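PDB 7CNE: sphingomyelinase C, which belongs to the endonuclease/exonuclease/phosphatase family and has its DNase I-like fold, in which two beta-sheets pack together with helices outside. Local coordinates for residues A[15-20]-A[52-57]; A[62-67]-A[103-108]; A[29-34]-A[57-62]; A[123-128]-A[150-155]. All blocks are in the same frame, centred on the assembly; numbering follows the deposited sequence. Where two conformers were deposited one is given.

Contact 1 of 4, residues A[15-20]-A[52-57]; sequences YNTFLM and QEAFDN
Asn16 and Glu53 meet with their flat groups steeply turned, the amide and carboxylate planes 72° apart. Asn16 ND2 donates to Glu53 OE2 over 2.9 Å, and the bond is nearly straight at 168°. The oxygen lies in the plane of the amide, but the nitrogen comes to it from above the carboxylate plane. Asn16 OD1 bends back to accept from Phe18 N at 3.1 Å, an Asx turn. This second bond limits the rotation of the amide, and ND2 also reaches Asp194. Glu53 OE1 lies at the edge of the Phe18 ring, 3.5 Å from CD1. The Phe18 ring also meets Trp28 edge-to-face. The two segments are neighbouring parallel strands of a beta-alpha-beta unit, joined through helix 30-39, inside the large mixed sheet. The side chain of Glu53 is about 4 Å from a bound succinic acid. Thr17 grips Gln52 O twice, with OG1 at 2.8 Å and its backbone N at 2.9 Å. A chi1 of 65° keeps the hydroxyl on the same side as that N, so both can reach one oxygen. Farther on, Leu19 N donates to Glu53 O. Leu19 O accepts from Asp56 N at 2.9 Å. The carboxylate of Asp56 turns elsewhere, to Thr22 and to the start of helix 57-66, where Asp56 is the N-cap.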
loop_
_atom_site.group_PDB
_atom_site.type_symbol
_atom_site.label_atom_id
_atom_site.label_comp_id
_atom_site.label_asym_id
_atom_site.label_seq_id
_atom_site.Cartn_x
_atom_site.Cartn_y
_atom_site.Cartn_z
ATOM N N TYR A 15 -3.469 2.727 1.977
ATOM C CA TYR A 15 -4.180 3.573 1.019
ATOM C C TYR A 15 -3.377 3.727 -0.261
ATOM O O TYR A 15 -2.241 4.216 -0.239
ATOM C CB TYR A 15 -4.465 4.951 1.619
ATOM C CG TYR A 15 -5.360 5.820 0.760
ATOM C CD1 TYR A 15 -6.560 5.331 0.243
ATOM C CD2 TYR A 15 -5.004 7.136 0.467
ATOM C CE1 TYR A 15 -7.400 6.147 -0.529
ATOM C CE2 TYR A 15 -5.820 7.947 -0.295
ATOM C CZ TYR A 15 -7.012 7.458 -0.795
ATOM O OH TYR A 15 -7.808 8.299 -1.553
ATOM N N ASN A 16 -3.978 3.339 -1.380
ATOM C CA ASN A 16 -3.384 3.551 -2.696
ATOM C C ASN A 16 -3.781 4.950 -3.160
ATOM O O ASN A 16 -4.956 5.203 -3.428
ATOM C CB ASN A 16 -3.859 2.476 -3.670
ATOM C CG ASN A 16 -3.222 2.600 -5.053
ATOM O OD1 ASN A 16 -3.045 3.704 -5.572
ATOM N ND2 ASN A 16 -2.891 1.457 -5.665
ATOM N N THR A 17 -2.795 5.844 -3.282
ATOM C CA THR A 17 -3.038 7.269 -3.496
ATOM C C THR A 17 -3.219 7.670 -4.954
ATOM O O THR A 17 -3.638 8.801 -5.205
ATOM C CB THR A 17 -1.888 8.107 -2.935
ATOM O OG1 THR A 17 -0.695 7.826 -3.681
ATOM C CG2 THR A 17 -1.668 7.814 -1.450
ATOM N N PHE A 18 -2.877 6.809 -5.913
ATOM C CA PHE A 18 -2.991 7.137 -7.338
ATOM C C PHE A 18 -2.339 8.490 -7.659
ATOM O O PHE A 18 -2.937 9.374 -8.283
ATOM C CB PHE A 18 -4.457 7.110 -7.782
ATOM C CG PHE A 18 -4.647 7.245 -9.268
ATOM C CD1 PHE A 18 -3.970 6.408 -10.142
ATOM C CD2 PHE A 18 -5.500 8.208 -9.788
ATOM C CE1 PHE A 18 -4.144 6.524 -11.513
ATOM C CE2 PHE A 18 -5.683 8.327 -11.163
ATOM C CZ PHE A 18 -5.000 7.490 -12.023
ATOM N N LEU A 19 -1.099 8.660 -7.207
ATOM C CA LEU A 19 -0.356 9.890 -7.482
ATOM C C LEU A 19 0.705 9.614 -8.545
ATOM O O LEU A 19 1.910 9.553 -8.277
ATOM C CB LEU A 19 0.264 10.442 -6.203
ATOM C CG LEU A 19 -0.729 10.963 -5.165
ATOM C CD1 LEU A 19 0.030 11.315 -3.888
ATOM C CD2 LEU A 19 -1.511 12.162 -5.709
ATOM N N MET A 20 0.222 9.444 -9.776
ATOM C CA MET A 20 1.121 9.222 -10.894
ATOM C C MET A 20 1.966 10.467 -11.136
ATOM O O MET A 20 1.593 11.589 -10.767
ATOM C CB MET A 20 0.333 8.860 -12.153
ATOM C CG MET A 20 -0.566 7.636 -11.972
ATOM S SD MET A 20 -0.720 6.563 -13.424
ATOM C CE MET A 20 0.765 5.575 -13.258
ATOM N N GLN A 52 0.530 3.572 -1.250
ATOM C CA GLN A 52 0.995 3.077 -2.536
ATOM C C GLN A 52 0.780 4.148 -3.600
ATOM O O GLN A 52 0.027 5.104 -3.396
ATOM C CB GLN A 52 0.271 1.791 -2.956
ATOM C CG GLN A 52 0.371 0.655 -1.951
ATOM C CD GLN A 52 -0.665 0.782 -0.845
ATOM O OE1 GLN A 52 -1.813 1.169 -1.098
ATOM N NE2 GLN A 52 -0.269 0.454 0.381
ATOM N N GLU A 53 1.462 3.955 -4.730
ATOM C CA GLU A 53 1.378 4.803 -5.926
ATOM C C GLU A 53 1.711 6.267 -5.633
ATOM O O GLU A 53 1.216 7.180 -6.299
ATOM C CB GLU A 53 0.013 4.655 -6.612
ATOM C CG GLU A 53 -0.212 3.213 -7.078
ATOM C CD GLU A 53 -1.329 3.057 -8.103
ATOM O OE1 GLU A 53 -1.756 4.066 -8.704
ATOM O OE2 GLU A 53 -1.784 1.910 -8.302
ATOM N N ALA A 54 2.579 6.501 -4.651
ATOM C CA ALA A 54 3.099 7.842 -4.384
ATOM C C ALA A 54 4.277 8.121 -5.325
ATOM O O ALA A 54 5.424 8.291 -4.913
ATOM C CB ALA A 54 3.499 7.964 -2.918
ATOM N N PHE A 55 3.965 8.137 -6.626
ATOM C CA PHE A 55 4.979 8.126 -7.675
ATOM C C PHE A 55 5.500 9.522 -7.999
ATOM O O PHE A 55 6.686 9.688 -8.313
ATOM C CB PHE A 55 4.404 7.522 -8.960
ATOM C CG PHE A 55 4.066 6.057 -8.872
ATOM C CD1 PHE A 55 4.991 5.137 -8.406
ATOM C CD2 PHE A 55 2.818 5.600 -9.297
ATOM C CE1 PHE A 55 4.678 3.783 -8.357
ATOM C CE2 PHE A 55 2.492 4.243 -9.250
ATOM C CZ PHE A 55 3.416 3.337 -8.781
ATOM N N ASP A 56 4.622 10.522 -7.990
ATOM C CA ASP A 56 5.055 11.880 -8.278
ATOM C C ASP A 56 5.902 12.396 -7.122
ATOM O O ASP A 56 5.418 12.496 -5.987
ATOM C CB ASP A 56 3.857 12.789 -8.516
ATOM C CG ASP A 56 4.282 14.183 -8.899
ATOM O OD1 ASP A 56 4.760 14.350 -10.039
ATOM O OD2 ASP A 56 4.173 15.091 -8.053
ATOM N N ASN A 57 7.168 12.710 -7.408
ATOM C CA ASN A 57 8.108 13.043 -6.343
ATOM C C ASN A 57 7.641 14.249 -5.538
ATOM O O ASN A 57 7.729 14.250 -4.305
ATOM C CB ASN A 57 9.497 13.300 -6.931
ATOM C CG ASN A 57 10.222 12.019 -7.302
ATOM O OD1 ASN A 57 9.597 11.002 -7.604
ATOM N ND2 ASN A 57 11.544 12.069 -7.299
#

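Contact 2 of 4, residues A[62-67]-A[103-108]; sequences GLKAAA and TVLSKW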
loop_
_atom_site.group_PDB
_atom_site.type_symbol
_atom_site.label_atom_id
_atom_site.label_comp_id
_atom_site.label_asym_id
_atom_site.label_seq_id
_atom_site.Cartn_x
_atom_site.Cartn_y
_atom_site.Cartn_z
ATOM N N GLY A 62 5.215 16.460 -0.674
ATOM C CA GLY A 62 4.302 17.354 0.030
ATOM C C GLY A 62 3.390 16.625 1.002
ATOM O O GLY A 62 3.117 17.117 2.103
ATOM N N LEU A 63 2.896 15.449 0.605
ATOM C CA LEU A 63 2.066 14.643 1.498
ATOM C C LEU A 63 2.857 14.203 2.727
ATOM O O LEU A 63 2.360 14.271 3.862
ATOM C CB LEU A 63 1.513 13.426 0.738
ATOM C CG LEU A 63 0.371 12.581 1.337
ATOM C CD1 LEU A 63 -0.208 11.639 0.278
ATOM C CD2 LEU A 63 0.829 11.764 2.515
ATOM N N LYS A 64 4.080 13.713 2.509
ATOM C CA LYS A 64 4.928 13.296 3.622
ATOM C C LYS A 64 5.203 14.462 4.565
ATOM O O LYS A 64 5.183 14.293 5.793
ATOM C CB LYS A 64 6.232 12.695 3.082
ATOM C CG LYS A 64 6.067 11.255 2.540
ATOM C CD LYS A 64 7.232 10.788 1.651
ATOM C CE LYS A 64 8.573 10.811 2.364
ATOM N NZ LYS A 64 8.515 10.107 3.675
ATOM N N ALA A 65 5.431 15.663 4.009
ATOM C CA ALA A 65 5.587 16.851 4.848
ATOM C C ALA A 65 4.287 17.206 5.562
ATOM O O ALA A 65 4.299 17.542 6.752
ATOM C CB ALA A 65 6.070 18.039 4.013
ATOM N N ALA A 66 3.155 17.142 4.857
ATOM C CA ALA A 66 1.884 17.474 5.495
ATOM C C ALA A 66 1.566 16.511 6.629
ATOM O O ALA A 66 0.919 16.900 7.611
ATOM C CB ALA A 66 0.758 17.475 4.461
ATOM N N ALA A 67 2.034 15.266 6.521
ATOM C CA ALA A 67 1.786 14.226 7.510
ATOM C C ALA A 67 2.778 14.240 8.668
ATOM O O ALA A 67 2.568 13.504 9.638
ATOM C CB ALA A 67 1.828 12.850 6.826
ATOM N N THR A 103 5.504 4.181 0.597
ATOM C CA THR A 103 6.164 4.774 1.752
ATOM C C THR A 103 5.370 4.445 3.018
ATOM O O THR A 103 4.152 4.250 2.974
ATOM C CB THR A 103 6.325 6.307 1.578
ATOM O OG1 THR A 103 6.982 6.860 2.725
ATOM C CG2 THR A 103 4.972 6.967 1.411
ATOM N N VAL A 104 6.076 4.354 4.142
ATOM C CA VAL A 104 5.482 4.026 5.436
ATOM C C VAL A 104 5.705 5.201 6.373
ATOM O O VAL A 104 6.844 5.657 6.536
ATOM C CB VAL A 104 6.084 2.746 6.054
ATOM C CG1 VAL A 104 5.459 2.475 7.425
ATOM C CG2 VAL A 104 5.906 1.548 5.118
ATOM N N LEU A 105 4.621 5.664 7.005
ATOM C CA LEU A 105 4.628 6.775 7.950
ATOM C C LEU A 105 4.166 6.268 9.310
ATOM O O LEU A 105 3.254 5.432 9.399
ATOM C CB LEU A 105 3.698 7.921 7.488
ATOM C CG LEU A 105 3.550 8.142 5.974
ATOM C CD1 LEU A 105 2.479 9.212 5.632
ATOM C CD2 LEU A 105 4.885 8.506 5.342
ATOM N N SER A 106 4.768 6.786 10.371
ATOM C CA SER A 106 4.543 6.212 11.687
ATOM C C SER A 106 4.526 7.294 12.752
ATOM O O SER A 106 5.385 8.179 12.760
ATOM C CB SER A 106 5.630 5.177 12.006
ATOM O OG SER A 106 5.456 4.653 13.302
ATOM N N LYS A 107 3.542 7.199 13.646
ATOM C CA LYS A 107 3.521 7.982 14.875
ATOM C C LYS A 107 4.651 7.578 15.819
ATOM O O LYS A 107 5.128 8.401 16.612
ATOM C CB LYS A 107 2.143 7.804 15.531
ATOM C CG LYS A 107 2.030 8.267 16.958
ATOM C CD LYS A 107 0.620 8.051 17.481
ATOM C CE LYS A 107 0.508 8.565 18.901
ATOM N NZ LYS A 107 -0.864 8.350 19.414
ATOM N N TRP A 108 5.111 6.331 15.733
ATOM C CA TRP A 108 6.057 5.672 16.623
ATOM C C TRP A 108 7.450 5.618 16.007
ATOM O O TRP A 108 7.582 5.442 14.794
ATOM C CB TRP A 108 5.566 4.257 16.941
ATOM C CG TRP A 108 4.174 4.315 17.507
ATOM C CD1 TRP A 108 2.993 4.181 16.828
ATOM C CD2 TRP A 108 3.825 4.573 18.868
ATOM N NE1 TRP A 108 1.925 4.341 17.693
ATOM C CE2 TRP A 108 2.414 4.574 18.950
ATOM C CE3 TRP A 108 4.568 4.799 20.033
ATOM C CZ2 TRP A 108 1.735 4.788 20.153
ATOM C CZ3 TRP A 108 3.886 5.010 21.227
ATOM C CH2 TRP A 108 2.489 5.003 21.275
#
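Leu105 has its chi1 at -32°, well short of a staggered value, and this turns its two methyl groups toward Lys64 and Ala67. CD1 lies 3.9 Å from Ala67 CB and also faces Leu63 CD2 at 4.4 Å. CD2, the other methyl, lies 4.1 Å from Lys64 CG. The lysine chain bends at chi3 (59°) and again at chi4. The bends bring NZ to 3.7 Å from Thr103 OG1. Both groups have firmer partners: Lys64 NZ is hydrogen-bonded to Gln74 OE1 and Thr75 O, and Thr103 OG1 to the same Thr75 O. Lys64 thus touches the leucine through CG, while its ammonium end is held at the end of strand 73-74 and by the residue after it. This is helix-on-sheet packing of an alpha/beta layer. Helix 57-66 runs nearly along strand 103-106, with the short axes 11° apart and 10.5 Å from each other. The strand lies between 73-74 and 48-54 and is antiparallel to both. Phe43 touches Leu63 and Ala67 on the helix side, while Tyr71 and Gln74 touch Leu105. On the other face of the sheet, Val104 packs against Ala133 and Val135 of strand 131-139, which belongs to the second sheet of the sandwich.

Contact 3 of 4, residues A[29-34]-A[57-62]; sequences GQEHRA and NAAADG
Ala34 and Ala59 form the meeting point of two neighbouring helices, 30-39 and 57-66, which lie side by side on the seven-stranded sheet of the DNase I-like fold. The helices run in nearly the same direction, with the short axes 14° apart and 9.1 Å from each other at the closest. Small residues make this possible. Ala34 CB touches Ala59 CB at 4.0 Å and Ala59 O at 3.7 Å. Ala59 CB also sits 4.1 Å from Gln30 O, so it packs against the backbone of the first turn of helix 30-39. The CA atoms of Glu31 and Ala59 come within 5.3 Å. Glu31 closes the outer side of the contact. Its chain bends at chi2 (-78°) and lays the carboxylate across to the other helix. OE2 ends 3.7 Å from Ala58 CB and 3.5 Å from Ala59 N. That N belongs to the first turn of helix 57-66, so the helix end may attract the negative charge, although the N-H is already hydrogen-bonded to Asp56 OD2. Gln30 leaves the contact beyond CB. Its amide nitrogen bonds to Met20 O and Tyr25 O. Below the pair lies the sheet. Leu19 of strand 12-19 packs against Gln30 and Ala34, and Ala60 CB rests on Ala54 O of strand 48-54. Helix 30-39 links these two strands in the chain, and helix 57-66 follows the second.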
loop_
_atom_site.group_PDB
_atom_site.type_symbol
_atom_site.label_atom_id
_atom_site.label_comp_id
_atom_site.label_asym_id
_atom_site.label_seq_id
_atom_site.Cartn_x
_atom_site.Cartn_y
_atom_site.Cartn_z
ATOM N N GLY A 29 -4.888 15.786 -11.249
ATOM C CA GLY A 29 -5.174 16.433 -9.978
ATOM C C GLY A 29 -4.272 16.014 -8.835
ATOM O O GLY A 29 -4.699 16.051 -7.674
ATOM N N GLN A 30 -3.014 15.651 -9.127
ATOM C CA GLN A 30 -2.182 15.000 -8.115
ATOM C C GLN A 30 -1.863 15.932 -6.948
ATOM O O GLN A 30 -1.908 15.509 -5.791
ATOM C CB GLN A 30 -0.878 14.475 -8.727
ATOM C CG GLN A 30 -1.040 13.278 -9.678
ATOM C CD GLN A 30 -1.162 13.697 -11.136
ATOM O OE1 GLN A 30 -1.903 14.622 -11.464
ATOM N NE2 GLN A 30 -0.424 13.015 -12.021
ATOM N N GLU A 31 -1.499 17.188 -7.224
ATOM C CA GLU A 31 -1.164 18.094 -6.130
ATOM C C GLU A 31 -2.392 18.399 -5.285
ATOM O O GLU A 31 -2.313 18.421 -4.052
ATOM C CB GLU A 31 -0.540 19.382 -6.670
ATOM C CG GLU A 31 0.891 19.209 -7.174
ATOM C CD GLU A 31 1.939 19.148 -6.052
ATOM O OE1 GLU A 31 1.614 19.456 -4.886
ATOM O OE2 GLU A 31 3.099 18.794 -6.341
ATOM N N HIS A 32 -3.540 18.615 -5.930
ATOM C CA HIS A 32 -4.770 18.845 -5.178
ATOM C C HIS A 32 -5.103 17.649 -4.292
ATOM O O HIS A 32 -5.387 17.800 -3.098
ATOM C CB HIS A 32 -5.926 19.131 -6.132
ATOM C CG HIS A 32 -7.271 19.096 -5.469
ATOM N ND1 HIS A 32 -7.720 20.108 -4.642
ATOM C CD2 HIS A 32 -8.256 18.166 -5.492
ATOM C CE1 HIS A 32 -8.927 19.805 -4.197
ATOM N NE2 HIS A 32 -9.278 18.636 -4.702
ATOM N N ARG A 33 -5.065 16.444 -4.862
ATOM C CA ARG A 33 -5.484 15.261 -4.116
ATOM C C ARG A 33 -4.503 14.930 -3.000
ATOM O O ARG A 33 -4.920 14.516 -1.913
ATOM C CB ARG A 33 -5.650 14.072 -5.069
ATOM C CG ARG A 33 -6.890 14.184 -5.929
ATOM C CD ARG A 33 -7.124 12.941 -6.772
ATOM N NE ARG A 33 -6.099 12.784 -7.800
ATOM C CZ ARG A 33 -5.177 11.825 -7.799
ATOM N NH1 ARG A 33 -5.145 10.924 -6.824
ATOM N NH2 ARG A 33 -4.288 11.761 -8.784
ATOM N N ALA A 34 -3.200 15.106 -3.244
ATOM C CA ALA A 34 -2.209 14.834 -2.201
ATOM C C ALA A 34 -2.447 15.699 -0.974
ATOM O O ALA A 34 -2.307 15.234 0.167
ATOM C CB ALA A 34 -0.796 15.066 -2.731
ATOM N N ASN A 57 7.168 12.710 -7.408
ATOM C CA ASN A 57 8.108 13.043 -6.343
ATOM C C ASN A 57 7.641 14.249 -5.538
ATOM O O ASN A 57 7.729 14.250 -4.305
ATOM C CB ASN A 57 9.497 13.300 -6.931
ATOM C CG ASN A 57 10.222 12.019 -7.302
ATOM O OD1 ASN A 57 9.597 11.002 -7.604
ATOM N ND2 ASN A 57 11.544 12.069 -7.299
ATOM N N ALA A 58 7.137 15.285 -6.212
ATOM C CA ALA A 58 6.765 16.509 -5.510
ATOM C C ALA A 58 5.495 16.309 -4.690
ATOM O O ALA A 58 5.442 16.683 -3.513
ATOM C CB ALA A 58 6.605 17.665 -6.503
ATOM N N ALA A 59 4.457 15.711 -5.283
ATOM C CA ALA A 59 3.224 15.520 -4.521
ATOM C C ALA A 59 3.438 14.548 -3.363
ATOM O O ALA A 59 2.906 14.749 -2.258
ATOM C CB ALA A 59 2.102 15.030 -5.435
ATOM N N ALA A 60 4.215 13.487 -3.590
ATOM C CA ALA A 60 4.552 12.581 -2.497
ATOM C C ALA A 60 5.348 13.294 -1.408
ATOM O O ALA A 60 5.082 13.107 -0.218
ATOM C CB ALA A 60 5.324 11.378 -3.035
ATOM N N ASP A 61 6.337 14.110 -1.790
ATOM C CA ASP A 61 7.085 14.880 -0.795
ATOM C C ASP A 61 6.164 15.805 0.001
ATOM O O ASP A 61 6.321 15.950 1.219
ATOM C CB ASP A 61 8.176 15.714 -1.469
ATOM C CG ASP A 61 9.359 14.889 -1.937
ATOM O OD1 ASP A 61 9.403 13.654 -1.704
ATOM O OD2 ASP A 61 10.259 15.503 -2.548
ATOM N N GLY A 62 5.215 16.460 -0.674
ATOM C CA GLY A 62 4.302 17.354 0.030
ATOM C C GLY A 62 3.390 16.625 1.002
ATOM O O GLY A 62 3.117 17.117 2.103
#

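Contact 4 of 4, residues A[123-128]-A[150-155]; sequences GADWWS and HAQSTD
Ser153 holds the carboxylate of Asp125 with two groups. Its hydroxyl donates to Asp125 OD1 at 2.9 Å, on the syn lone pair. Its backbone N donates to Asp125 OD2 at 3.0 Å, from above the carboxylate plane. Water 1 adds to this shell. It donates to Asp125 OD2 at 2.7 Å and to Ala151 O at 2.8 Å, and it lies over the centre of one face of the His150 ring. Water 2 makes a longer bond to Asp125 OD2, at 3.3 Å. The Gln152 amide lies against the same carboxylate, with NE2 3.2 Å from Asp125 CG and the two planes 34° apart. That amide is fixed at both ends: NE2 donates to Ser153 O at 2.8 Å, and OE1 accepts from Cys122 N. A second link is made beside it. Ala124 N donates to Asp155 OD2 at 3.0 Å, meeting the oxygen from above the carboxylate plane. Gly157 N bonds to that oxygen too. The disulfide Cys122-Cys158 ties the same two loops, which follow strands 110-117 and 142-150. Bound molecules lie nearby, probably from the crystallisation liquor: 4-(2-hydroxyethyl)-1-piperazine ethanesulfonic acid is hydrogen-bonded to Asp125 O and Trp126 O, and succinic acid to His150 NE2. The chemistry is polar throughout. A backbone N-H, a hydroxyl and water donate to the buried Asp125 carboxylate, and bonds at both of its oxygens would restrict its rotation.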
loop_
_atom_site.group_PDB
_atom_site.type_symbol
_atom_site.label_atom_id
_atom_site.label_comp_id
_atom_site.label_asym_id
_atom_site.label_seq_id
_atom_site.Cartn_x
_atom_site.Cartn_y
_atom_site.Cartn_z
ATOM N N GLY A 123 4.965 -7.458 -16.996
ATOM C CA GLY A 123 4.358 -6.273 -17.566
ATOM C C GLY A 123 5.074 -5.026 -17.106
ATOM O O GLY A 123 6.302 -5.001 -16.970
ATOM N N ALA A 124 4.291 -3.982 -16.815
ATOM C CA ALA A 124 4.857 -2.694 -16.428
ATOM C C ALA A 124 5.592 -2.767 -15.100
ATOM O O ALA A 124 6.576 -2.043 -14.896
ATOM C CB ALA A 124 3.754 -1.636 -16.348
ATOM N N ASP A 125 5.126 -3.616 -14.181
ATOM C CA ASP A 125 5.733 -3.689 -12.856
ATOM C C ASP A 125 7.207 -4.090 -12.926
ATOM O O ASP A 125 8.012 -3.665 -12.087
ATOM C CB ASP A 125 4.973 -4.691 -11.984
ATOM C CG ASP A 125 3.499 -4.347 -11.831
ATOM O OD1 ASP A 125 2.835 -4.022 -12.855
ATOM O OD2 ASP A 125 3.005 -4.437 -10.682
ATOM N N TRP A 126 7.567 -4.954 -13.874
ATOM C CA TRP A 126 8.951 -5.421 -13.951
ATOM C C TRP A 126 9.915 -4.266 -14.177
ATOM O O TRP A 126 11.001 -4.229 -13.587
ATOM C CB TRP A 126 9.106 -6.451 -15.069
ATOM C CG TRP A 126 10.543 -6.844 -15.352
ATOM C CD1 TRP A 126 11.315 -6.442 -16.409
ATOM C CD2 TRP A 126 11.364 -7.732 -14.578
ATOM N NE1 TRP A 126 12.568 -7.011 -16.330
ATOM C CE2 TRP A 126 12.624 -7.810 -15.220
ATOM C CE3 TRP A 126 11.159 -8.465 -13.403
ATOM C CZ2 TRP A 126 13.673 -8.591 -14.722
ATOM C CZ3 TRP A 126 12.205 -9.239 -12.909
ATOM C CH2 TRP A 126 13.443 -9.296 -13.572
ATOM N N TRP A 127 9.538 -3.316 -15.028
ATOM C CA TRP A 127 10.462 -2.274 -15.452
ATOM C C TRP A 127 10.659 -1.192 -14.403
ATOM O O TRP A 127 11.509 -0.318 -14.591
ATOM C CB TRP A 127 9.973 -1.679 -16.784
ATOM C CG TRP A 127 9.875 -2.781 -17.791
ATOM C CD1 TRP A 127 8.739 -3.364 -18.269
ATOM C CD2 TRP A 127 10.971 -3.498 -18.363
ATOM N NE1 TRP A 127 9.063 -4.391 -19.134
ATOM C CE2 TRP A 127 10.428 -4.487 -19.210
ATOM C CE3 TRP A 127 12.362 -3.388 -18.258
ATOM C CZ2 TRP A 127 11.229 -5.355 -19.952
ATOM C CZ3 TRP A 127 13.155 -4.252 -19.000
ATOM C CH2 TRP A 127 12.584 -5.222 -19.829
ATOM N N SER A 128 9.935 -1.246 -13.294
ATOM C CA SER A 128 10.056 -0.236 -12.257
ATOM C C SER A 128 10.545 -0.890 -10.967
ATOM O O SER A 128 10.603 -2.116 -10.849
ATOM C CB SER A 128 8.720 0.495 -12.063
ATOM O OG SER A 128 7.748 -0.346 -11.479
ATOM N N HIS A 150 3.118 -2.866 -2.514
ATOM C CA HIS A 150 2.145 -2.792 -3.595
ATOM C C HIS A 150 2.517 -3.942 -4.525
ATOM O O HIS A 150 3.538 -3.868 -5.208
ATOM C CB HIS A 150 2.227 -1.437 -4.305
ATOM C CG HIS A 150 1.196 -1.240 -5.370
ATOM N ND1 HIS A 150 1.229 -0.170 -6.242
ATOM C CD2 HIS A 150 0.096 -1.961 -5.697
ATOM C CE1 HIS A 150 0.201 -0.250 -7.071
ATOM N NE2 HIS A 150 -0.506 -1.323 -6.757
ATOM N N ALA A 151 1.732 -5.010 -4.520
ATOM C CA ALA A 151 2.092 -6.229 -5.233
ATOM C C ALA A 151 1.728 -6.138 -6.720
ATOM O O ALA A 151 1.079 -5.194 -7.181
ATOM C CB ALA A 151 1.418 -7.446 -4.584
ATOM N N GLN A 152 2.179 -7.141 -7.474
ATOM C CA GLN A 152 2.054 -7.154 -8.930
ATOM C C GLN A 152 0.623 -6.883 -9.400
ATOM O O GLN A 152 -0.326 -7.535 -8.960
ATOM C CB GLN A 152 2.525 -8.512 -9.458
ATOM C CG GLN A 152 2.211 -8.772 -10.939
ATOM C CD GLN A 152 3.090 -7.953 -11.846
ATOM O OE1 GLN A 152 4.301 -7.936 -11.675
ATOM N NE2 GLN A 152 2.487 -7.257 -12.816
ATOM N N SER A 153 0.474 -5.938 -10.323
ATOM C CA SER A 153 -0.840 -5.641 -10.874
ATOM C C SER A 153 -1.184 -6.615 -12.001
ATOM O O SER A 153 -0.318 -7.279 -12.576
ATOM C CB SER A 153 -0.902 -4.201 -11.394
ATOM O OG SER A 153 -0.022 -4.029 -12.498
ATOM N N THR A 154 -2.477 -6.710 -12.303
ATOM C CA THR A 154 -2.947 -7.575 -13.387
ATOM C C THR A 154 -2.841 -6.789 -14.694
ATOM O O THR A 154 -3.805 -6.210 -15.201
ATOM C CB THR A 154 -4.359 -8.072 -13.093
ATOM O OG1 THR A 154 -4.325 -8.831 -11.876
ATOM C CG2 THR A 154 -4.871 -8.979 -14.216
ATOM N N ASP A 155 -1.628 -6.787 -15.248
ATOM C CA ASP A 155 -1.201 -5.829 -16.259
ATOM C C ASP A 155 -1.287 -6.394 -17.671
ATOM O O ASP A 155 -1.133 -7.597 -17.898
ATOM C CB ASP A 155 0.237 -5.374 -15.999
ATOM C CG ASP A 155 0.691 -4.322 -16.987
ATOM O OD1 ASP A 155 0.183 -3.189 -16.888
ATOM O OD2 ASP A 155 1.519 -4.628 -17.879
HETATM O O HOH W 1 1.853 -2.959 -8.722
HETATM O O HOH W 2 4.825 -5.280 -8.066
#

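Overall arrangement
Contacts 1, 2 and 3 form one continuous cluster. Contacts 1 and 3 are centred 8 Å apart and interlock along the chain, as strand 12-19, helix 30-39, strand 48-54 and helix 57-66 follow in turn. Contact 2 continues helix 57-66 onto strand 103-106, the sheet neighbour of 48-54, with its centre 13 Å from those of contacts 1 and 3. Contact 4 comes last in the chain. It joins loops next to the second sheet and lies 24 Å from contact 2, centre to centre. His150 bridges the gap to contact 1 by packing against Asn16, Gln52 and Glu53. Glu53, from one sheet, and His150, from the other, both lie near the bound succinic acid.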